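Local coordinates for FMN reductase [NAD(P)H] (Bacillus subtilis, PDB 1ZCH), which uses NADH or NADPH in flavin reduction through a bound FMN and also reduces nitroaromatic compounds, quinones, chromates and azo dyes, at residues A[175-180]-A[198-203]; A[13-18]-A[131-136]. One frame throughout, in Å; residues are numbered along the deposited sequence.

In the fold
Both contacts touch the same FMN, at different parts of it. Contact 2 (13-18 with 131-136) is buried about 11 Å from the centre of the chain, where strand 131-135, outermost in this chain's antiparallel sheet, and the loop after helix 3-9 hold the flavin ring and two phosphate oxygens. Contact 1 (175-180 with 198-203) lies further out, its centre about 23 Å from that of the chain, and reaches the phosphate through R175 while resting against the second subunit. The centres of the two contacts are 25 Å apart and their nearest atoms about 7 Å, without touching. In sequence contact 2 closes before contact 1 opens.

Contact 1. Residues A[175-180]-A[198-203]; sequences RLPQEA and QAYDEQ. With FMN (flavin mononucleotide), chain D.
The tight part of this contact is the backbone of L176 laid over the ring of Y200. The CA of L176 stands 3.8 Å from the ring centroid and 9° off its normal, a CH-pi contact over the face, with L176 N above the same ring but offset toward the rim. The leucine branch runs along the rim, its CD2 3.3 Å from Y200 CD2. The two side chains cross at about a right angle. With CG anti to the backbone N (chi1 -179°), the tyrosine reaches away from helix 190-212 and under the backbone of R175 and L176. A flat aromatic suits this place because it offers a broad face to the main chain and still carries a hydroxyl to the far end, where Y200 OH bonds to P174 O and to Q44 of the second subunit. P177 adds a looser apolar touch, its CD 4.0 Å from Y200 CB.

In the fold, this joins the helix 190-212 to the segment that follows the FMN-binding K173 and carries R175 to the flavin phosphate. R175 turns away from the tyrosine, its chain bent at chi2 (-65°), and presents the edge of its guanidinium to the phosphate. O1P of FMN lies in the guanidinium plane and takes two bonds, from R175 NH2 at 2.7 Å and from R175 NH1 at 3.0 Å. Main-chain oxygens of Q35 and A37 of the second subunit bind NE and NH2, which should restrain the group's rotation.

On the solvent side the packing gives way to water. One water donates to R175 O at 2.7 Å; in one of the two conformers of the exposed Q203 it also donates to OE1, a less certain bridge.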
loop_
_atom_site.group_PDB
_atom_site.type_symbol
_atom_site.label_atom_id
_atom_site.label_comp_id
_atom_site.label_asym_id
_atom_site.label_seq_id
_atom_site.Cartn_x
_atom_site.Cartn_y
_atom_site.Cartn_z
ATOM N N ARG A 175 -3.671 -14.472 -12.552
ATOM C CA ARG A 175 -2.513 -13.708 -12.098
ATOM C C ARG A 175 -1.245 -14.381 -12.608
ATOM O O ARG A 175 -1.268 -15.544 -13.011
ATOM C CB ARG A 175 -2.470 -13.662 -10.568
ATOM C CG ARG A 175 -3.650 -12.965 -9.906
ATOM C CD ARG A 175 -3.683 -11.497 -10.269
ATOM N NE ARG A 175 -4.458 -10.702 -9.319
ATOM C CZ ARG A 175 -5.704 -10.280 -9.513
ATOM N NH1 ARG A 175 -6.354 -10.574 -10.635
ATOM N NH2 ARG A 175 -6.293 -9.536 -8.584
ATOM N N LEU A 176 -0.145 -13.639 -12.597
ATOM C CA LEU A 176 1.146 -14.166 -13.030
ATOM C C LEU A 176 1.475 -15.423 -12.236
ATOM O O LEU A 176 1.031 -15.579 -11.097
ATOM C CB LEU A 176 2.247 -13.134 -12.774
ATOM C CG LEU A 176 2.390 -11.949 -13.731
ATOM C CD1 LEU A 176 3.093 -10.800 -13.022
ATOM C CD2 LEU A 176 3.168 -12.388 -14.973
ATOM N N PRO A 177 2.241 -16.349 -12.834
ATOM C CA PRO A 177 2.599 -17.571 -12.107
ATOM C C PRO A 177 3.294 -17.146 -10.813
ATOM O O PRO A 177 4.064 -16.182 -10.804
ATOM C CB PRO A 177 3.552 -18.270 -13.071
ATOM C CG PRO A 177 2.994 -17.897 -14.407
ATOM C CD PRO A 177 2.695 -16.414 -14.235
ATOM N N GLN A 178 3.028 -17.861 -9.727
ATOM C CA GLN A 178 3.615 -17.531 -8.435
ATOM C C GLN A 178 5.135 -17.354 -8.483
ATOM O O GLN A 178 5.683 -16.446 -7.856
ATOM C CB GLN A 178 3.246 -18.616 -7.427
ATOM C CG GLN A 178 3.631 -18.312 -6.000
ATOM C CD GLN A 178 3.050 -19.326 -5.040
ATOM O OE1 GLN A 178 1.855 -19.620 -5.090
ATOM N NE2 GLN A 178 3.887 -19.864 -4.160
ATOM N N GLU A 179 5.810 -18.214 -9.239
ATOM C CA GLU A 179 7.267 -18.163 -9.352
ATOM C C GLU A 179 7.782 -16.863 -9.962
ATOM O O GLU A 179 8.928 -16.474 -9.736
ATOM C CB GLU A 179 7.772 -19.340 -10.192
ATOM C CG GLU A 179 7.425 -20.711 -9.638
ATOM C CD GLU A 179 5.924 -20.934 -9.528
ATOM O OE1 GLU A 179 5.205 -20.709 -10.531
ATOM O OE2 GLU A 179 5.465 -21.334 -8.434
ATOM N N ALA A 180 6.934 -16.194 -10.735
ATOM C CA ALA A 180 7.316 -14.947 -11.388
ATOM C C ALA A 180 7.217 -13.744 -10.460
ATOM O O ALA A 180 7.849 -12.711 -10.700
ATOM C CB ALA A 180 6.438 -14.718 -12.612
ATOM N N GLN A 198 5.565 -15.017 -20.865
ATOM C CA GLN A 198 5.041 -15.524 -22.130
ATOM C C GLN A 198 3.980 -16.602 -21.898
ATOM O O GLN A 198 2.994 -16.678 -22.633
ATOM C CB GLN A 198 6.182 -16.061 -22.999
ATOM C CG GLN A 198 7.097 -14.952 -23.509
ATOM C CD GLN A 198 8.277 -15.470 -24.301
ATOM O OE1 GLN A 198 9.106 -16.219 -23.783
ATOM N NE2 GLN A 198 8.363 -15.069 -25.567
ATOM N N ALA A 199 4.175 -17.429 -20.875
ATOM C CA ALA A 199 3.199 -18.471 -20.561
ATOM C C ALA A 199 1.932 -17.794 -20.044
ATOM O O ALA A 199 0.815 -18.188 -20.383
ATOM C CB ALA A 199 3.758 -19.420 -19.507
ATOM N N TYR A 200 2.118 -16.766 -19.222
ATOM C CA TYR A 200 0.998 -16.017 -18.662
ATOM C C TYR A 200 0.187 -15.383 -19.788
ATOM O O TYR A 200 -1.045 -15.366 -19.743
ATOM C CB TYR A 200 1.525 -14.934 -17.712
ATOM C CG TYR A 200 0.459 -14.094 -17.032
ATOM C CD1 TYR A 200 -0.650 -14.685 -16.420
ATOM C CD2 TYR A 200 0.590 -12.711 -16.953
ATOM C CE1 TYR A 200 -1.599 -13.913 -15.744
ATOM C CE2 TYR A 200 -0.349 -11.929 -16.276
ATOM C CZ TYR A 200 -1.439 -12.533 -15.673
ATOM O OH TYR A 200 -2.357 -11.760 -14.991
ATOM N N ASP A 201 0.879 -14.870 -20.804
ATOM C CA ASP A 201 0.198 -14.240 -21.939
ATOM C C ASP A 201 -0.783 -15.195 -22.616
ATOM O O ASP A 201 -1.915 -14.814 -22.927
ATOM C CB ASP A 201 1.207 -13.733 -22.982
ATOM C CG ASP A 201 1.676 -12.310 -22.707
ATOM O OD1 ASP A 201 0.956 -11.566 -22.005
ATOM O OD2 ASP A 201 2.756 -11.925 -23.208
ATOM N N GLU A 202 -0.355 -16.432 -22.844
ATOM C CA GLU A 202 -1.228 -17.409 -23.487
ATOM C C GLU A 202 -2.440 -17.660 -22.608
ATOM O O GLU A 202 -3.568 -17.748 -23.093
ATOM C CB GLU A 202 -0.486 -18.725 -23.726
ATOM C CG GLU A 202 0.871 -18.553 -24.380
ATOM C CD GLU A 202 1.271 -19.757 -25.205
ATOM O OE1 GLU A 202 1.012 -20.898 -24.759
ATOM O OE2 GLU A 202 1.852 -19.560 -26.296
ATOM N N GLN A 203 -2.202 -17.768 -21.307
ATOM C CA GLN A 203 -3.277 -17.994 -20.351
ATOM C C GLN A 203 -4.273 -16.842 -20.377
ATOM O O GLN A 203 -5.487 -17.056 -20.370
ATOM C CB GLN A 203 -2.706 -18.117 -18.936
ATOM C CG GLN A 203 -1.812 -19.317 -18.700
ATOM C CD GLN A 203 -1.175 -19.291 -17.324
ATOM O OE1 GLN A 203 -1.861 -19.123 -16.316
ATOM N NE2 GLN A 203 0.141 -19.459 -17.273
HETATM N N1 FMN D . -10.195 -0.205 -12.049
HETATM C C2 FMN D . -10.963 0.680 -12.712
HETATM O O2 FMN D . -11.956 0.350 -13.305
HETATM N N3 FMN D . -10.644 2.082 -12.746
HETATM C C4 FMN D . -9.523 2.598 -12.085
HETATM O O4 FMN D . -9.290 3.793 -12.145
HETATM C C4A FMN D . -8.686 1.647 -11.346
HETATM N N5 FMN D . -7.567 2.085 -10.684
HETATM C C5A FMN D . -6.909 1.196 -9.855
HETATM C C6 FMN D . -5.864 1.718 -9.020
HETATM C C7 FMN D . -5.183 0.907 -8.115
HETATM C C7M FMN D . -4.133 1.518 -7.209
HETATM C C8 FMN D . -5.502 -0.531 -8.028
HETATM C C8M FMN D . -4.829 -1.445 -7.036
HETATM C C9 FMN D . -6.508 -1.079 -8.873
HETATM C C9A FMN D . -7.228 -0.230 -9.779
HETATM N N10 FMN D . -8.350 -0.686 -10.616
HETATM C C10 FMN D . -9.086 0.210 -11.350
HETATM C "C1'" FMN D . -8.711 -2.143 -10.618
HETATM C "C2'" FMN D . -7.725 -3.004 -11.479
HETATM O "O2'" FMN D . -8.064 -2.830 -12.861
HETATM C "C3'" FMN D . -7.882 -4.467 -11.033
HETATM O "O3'" FMN D . -7.482 -4.563 -9.652
HETATM C "C4'" FMN D . -6.993 -5.416 -11.873
HETATM O "O4'" FMN D . -7.394 -5.424 -13.246
HETATM C "C5'" FMN D . -7.079 -6.807 -11.261
HETATM O "O5'" FMN D . -8.519 -7.387 -11.468
HETATM P P FMN D . -9.294 -7.777 -10.199
HETATM O O1P FMN D . -8.760 -9.016 -9.661
HETATM O O2P FMN D . -10.684 -7.972 -10.562
HETATM O O3P FMN D . -9.192 -6.731 -9.189
HETATM O O HOH W 1 -0.479 -17.957 -13.987
#

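Contact 2. Residues A[13-18]-A[131-136]; sequences SIRSYT and GTVPIG. With FMN (flavin mononucleotide), chain D.
I14 N and T132 O form the single hydrogen bond between the two segments, 2.9 Å long and nearly straight at 170°. On either side of this link the two segments grip the cofactor. R15, extended from CG to NE, reaches the pyrimidine side of the flavin: NE bonds to FMN O2 at 2.7 Å and NH2 to FMN N1 at 3.1 Å. The positive charge there would probably stabilise negative charge on the reduced ring. S13 binds the phosphate twice, through its N to O2P and its OG to O3P, and G136 N bonds to FMN N5 at 2.7 Å. P134 lays its ring against the benzenoid part of the flavin.

Behind these, V133 turns toward the loop and spreads its two methyls: CG2, anti to the backbone N, lies over one face of the R15 guanidinium, 3.9 Å from R15 NE, and also meets S13 CB. A compact branched residue can therefore touch both loop and flavin, its CG2 being 3.6 Å from FMN N1. The CG1 branch of I14 lies 3.7 Å from G131 CA; glycine fits because a CB there would run into that branch. Y17 packs at the same end of the strand, next to I14. One face of its ring receives I14 CG2, its edge meets the backbone at G131, and its hydroxyl makes a weak bond to I14 O.

Further out, backbone bonds from G131, V133 and I135 tie the strand to strand 155-164, while W69 packs on R15, V133 and I135. Q72 holds Y17 N, and E126 binds the hydroxyl of T132. An arginine- and serine-bearing N-terminal loop laid against the strand that carries FMN-binding residues is the cofactor site of the nitroreductase fold.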
loop_
_atom_site.group_PDB
_atom_site.type_symbol
_atom_site.label_atom_id
_atom_site.label_comp_id
_atom_site.label_asym_id
_atom_site.label_seq_id
_atom_site.Cartn_x
_atom_site.Cartn_y
_atom_site.Cartn_z
ATOM N N SER A 13 -12.525 -7.517 -8.664
ATOM C CA SER A 13 -13.117 -6.185 -8.660
ATOM C C SER A 13 -14.533 -6.199 -9.226
ATOM O O SER A 13 -14.823 -6.915 -10.188
ATOM C CB SER A 13 -12.254 -5.212 -9.467
ATOM O OG SER A 13 -11.071 -4.880 -8.758
ATOM N N ILE A 14 -15.406 -5.400 -8.622
ATOM C CA ILE A 14 -16.799 -5.299 -9.046
ATOM C C ILE A 14 -17.030 -3.918 -9.660
ATOM O O ILE A 14 -16.632 -2.908 -9.078
ATOM C CB ILE A 14 -17.755 -5.482 -7.837
ATOM C CG1 ILE A 14 -17.535 -6.859 -7.203
ATOM C CG2 ILE A 14 -19.207 -5.315 -8.269
ATOM C CD1 ILE A 14 -17.760 -8.023 -8.148
ATOM N N ARG A 15 -17.660 -3.874 -10.833
ATOM C CA ARG A 15 -17.934 -2.600 -11.499
ATOM C C ARG A 15 -19.407 -2.426 -11.869
ATOM O O ARG A 15 -19.767 -1.525 -12.632
ATOM C CB ARG A 15 -17.065 -2.450 -12.749
ATOM C CG ARG A 15 -15.575 -2.388 -12.450
ATOM C CD ARG A 15 -14.763 -2.070 -13.697
ATOM N NE ARG A 15 -13.332 -2.021 -13.406
ATOM C CZ ARG A 15 -12.552 -3.092 -13.280
ATOM N NH1 ARG A 15 -13.057 -4.311 -13.428
ATOM N NH2 ARG A 15 -11.265 -2.940 -12.996
ATOM N N SER A 16 -20.247 -3.303 -11.332
ATOM C CA SER A 16 -21.689 -3.249 -11.555
ATOM C C SER A 16 -22.315 -3.344 -10.170
ATOM O O SER A 16 -22.185 -4.371 -9.497
ATOM C CB SER A 16 -22.151 -4.423 -12.420
ATOM O OG SER A 16 -23.559 -4.386 -12.601
ATOM N N TYR A 17 -22.988 -2.276 -9.750
ATOM C CA TYR A 17 -23.598 -2.213 -8.425
ATOM C C TYR A 17 -25.102 -1.956 -8.421
ATOM O O TYR A 17 -25.648 -1.379 -9.360
ATOM C CB TYR A 17 -22.923 -1.106 -7.612
ATOM C CG TYR A 17 -21.457 -1.348 -7.341
ATOM C CD1 TYR A 17 -21.048 -2.075 -6.225
ATOM C CD2 TYR A 17 -20.477 -0.864 -8.211
ATOM C CE1 TYR A 17 -19.701 -2.317 -5.976
ATOM C CE2 TYR A 17 -19.123 -1.100 -7.972
ATOM C CZ TYR A 17 -18.745 -1.828 -6.851
ATOM O OH TYR A 17 -17.411 -2.052 -6.593
ATOM N N THR A 18 -25.761 -2.388 -7.348
ATOM C CA THR A 18 -27.192 -2.163 -7.185
ATOM C C THR A 18 -27.301 -0.812 -6.482
ATOM O O THR A 18 -26.285 -0.167 -6.208
ATOM C CB THR A 18 -27.851 -3.233 -6.290
ATOM O OG1 THR A 18 -27.406 -3.067 -4.938
ATOM C CG2 THR A 18 -27.487 -4.632 -6.771
ATOM N N GLY A 131 -18.925 -5.307 -2.757
ATOM C CA GLY A 131 -18.048 -5.330 -3.912
ATOM C C GLY A 131 -17.226 -4.061 -3.873
ATOM O O GLY A 131 -17.665 -3.061 -3.298
ATOM N N THR A 132 -16.030 -4.095 -4.455
ATOM C CA THR A 132 -15.174 -2.915 -4.480
ATOM C C THR A 132 -14.337 -2.864 -5.754
ATOM O O THR A 132 -14.206 -3.859 -6.476
ATOM C CB THR A 132 -14.157 -2.889 -3.297
ATOM O OG1 THR A 132 -13.094 -3.817 -3.559
ATOM C CG2 THR A 132 -14.831 -3.262 -1.973
ATOM N N VAL A 133 -13.787 -1.685 -6.024
ATOM C CA VAL A 133 -12.879 -1.485 -7.149
ATOM C C VAL A 133 -12.097 -0.206 -6.867
ATOM O O VAL A 133 -12.681 0.852 -6.624
ATOM C CB VAL A 133 -13.600 -1.386 -8.524
ATOM C CG1 VAL A 133 -14.460 -0.128 -8.614
ATOM C CG2 VAL A 133 -12.552 -1.401 -9.640
ATOM N N PRO A 134 -10.760 -0.300 -6.842
ATOM C CA PRO A 134 -9.973 0.909 -6.575
ATOM C C PRO A 134 -10.041 1.830 -7.787
ATOM O O PRO A 134 -10.370 1.382 -8.886
ATOM C CB PRO A 134 -8.559 0.371 -6.347
ATOM C CG PRO A 134 -8.779 -1.064 -5.927
ATOM C CD PRO A 134 -9.900 -1.495 -6.844
ATOM N N ILE A 135 -9.739 3.108 -7.582
ATOM C CA ILE A 135 -9.767 4.083 -8.666
ATOM C C ILE A 135 -8.486 4.916 -8.656
ATOM O O ILE A 135 -8.389 5.919 -7.953
ATOM C CB ILE A 135 -10.980 5.041 -8.540
ATOM C CG1 ILE A 135 -12.295 4.248 -8.584
ATOM C CG2 ILE A 135 -10.939 6.077 -9.660
ATOM C CD1 ILE A 135 -12.582 3.570 -9.916
ATOM N N GLY A 136 -7.500 4.492 -9.438
ATOM C CA GLY A 136 -6.247 5.223 -9.492
ATOM C C GLY A 136 -6.365 6.489 -10.315
ATOM O O GLY A 136 -5.507 7.372 -10.237
HETATM N N1 FMN D . -10.195 -0.205 -12.049
HETATM C C2 FMN D . -10.963 0.680 -12.712
HETATM O O2 FMN D . -11.956 0.350 -13.305
HETATM N N3 FMN D . -10.644 2.082 -12.746
HETATM C C4 FMN D . -9.523 2.598 -12.085
HETATM O O4 FMN D . -9.290 3.793 -12.145
HETATM C C4A FMN D . -8.686 1.647 -11.346
HETATM N N5 FMN D . -7.567 2.085 -10.684
HETATM C C5A FMN D . -6.909 1.196 -9.855
HETATM C C6 FMN D . -5.864 1.718 -9.020
HETATM C C7 FMN D . -5.183 0.907 -8.115
HETATM C C7M FMN D . -4.133 1.518 -7.209
HETATM C C8 FMN D . -5.502 -0.531 -8.028
HETATM C C8M FMN D . -4.829 -1.445 -7.036
HETATM C C9 FMN D . -6.508 -1.079 -8.873
HETATM C C9A FMN D . -7.228 -0.230 -9.779
HETATM N N10 FMN D . -8.350 -0.686 -10.616
HETATM C C10 FMN D . -9.086 0.210 -11.350
HETATM C "C1'" FMN D . -8.711 -2.143 -10.618
HETATM C "C2'" FMN D . -7.725 -3.004 -11.479
HETATM O "O2'" FMN D . -8.064 -2.830 -12.861
HETATM C "C3'" FMN D . -7.882 -4.467 -11.033
HETATM O "O3'" FMN D . -7.482 -4.563 -9.652
HETATM C "C4'" FMN D . -6.993 -5.416 -11.873
HETATM O "O4'" FMN D . -7.394 -5.424 -13.246
HETATM C "C5'" FMN D . -7.079 -6.807 -11.261
HETATM O "O5'" FMN D . -8.519 -7.387 -11.468
HETATM P P FMN D . -9.294 -7.777 -10.199
HETATM O O1P FMN D . -8.760 -9.016 -9.661
HETATM O O2P FMN D . -10.684 -7.972 -10.562
HETATM O O3P FMN D . -9.192 -6.731 -9.189
#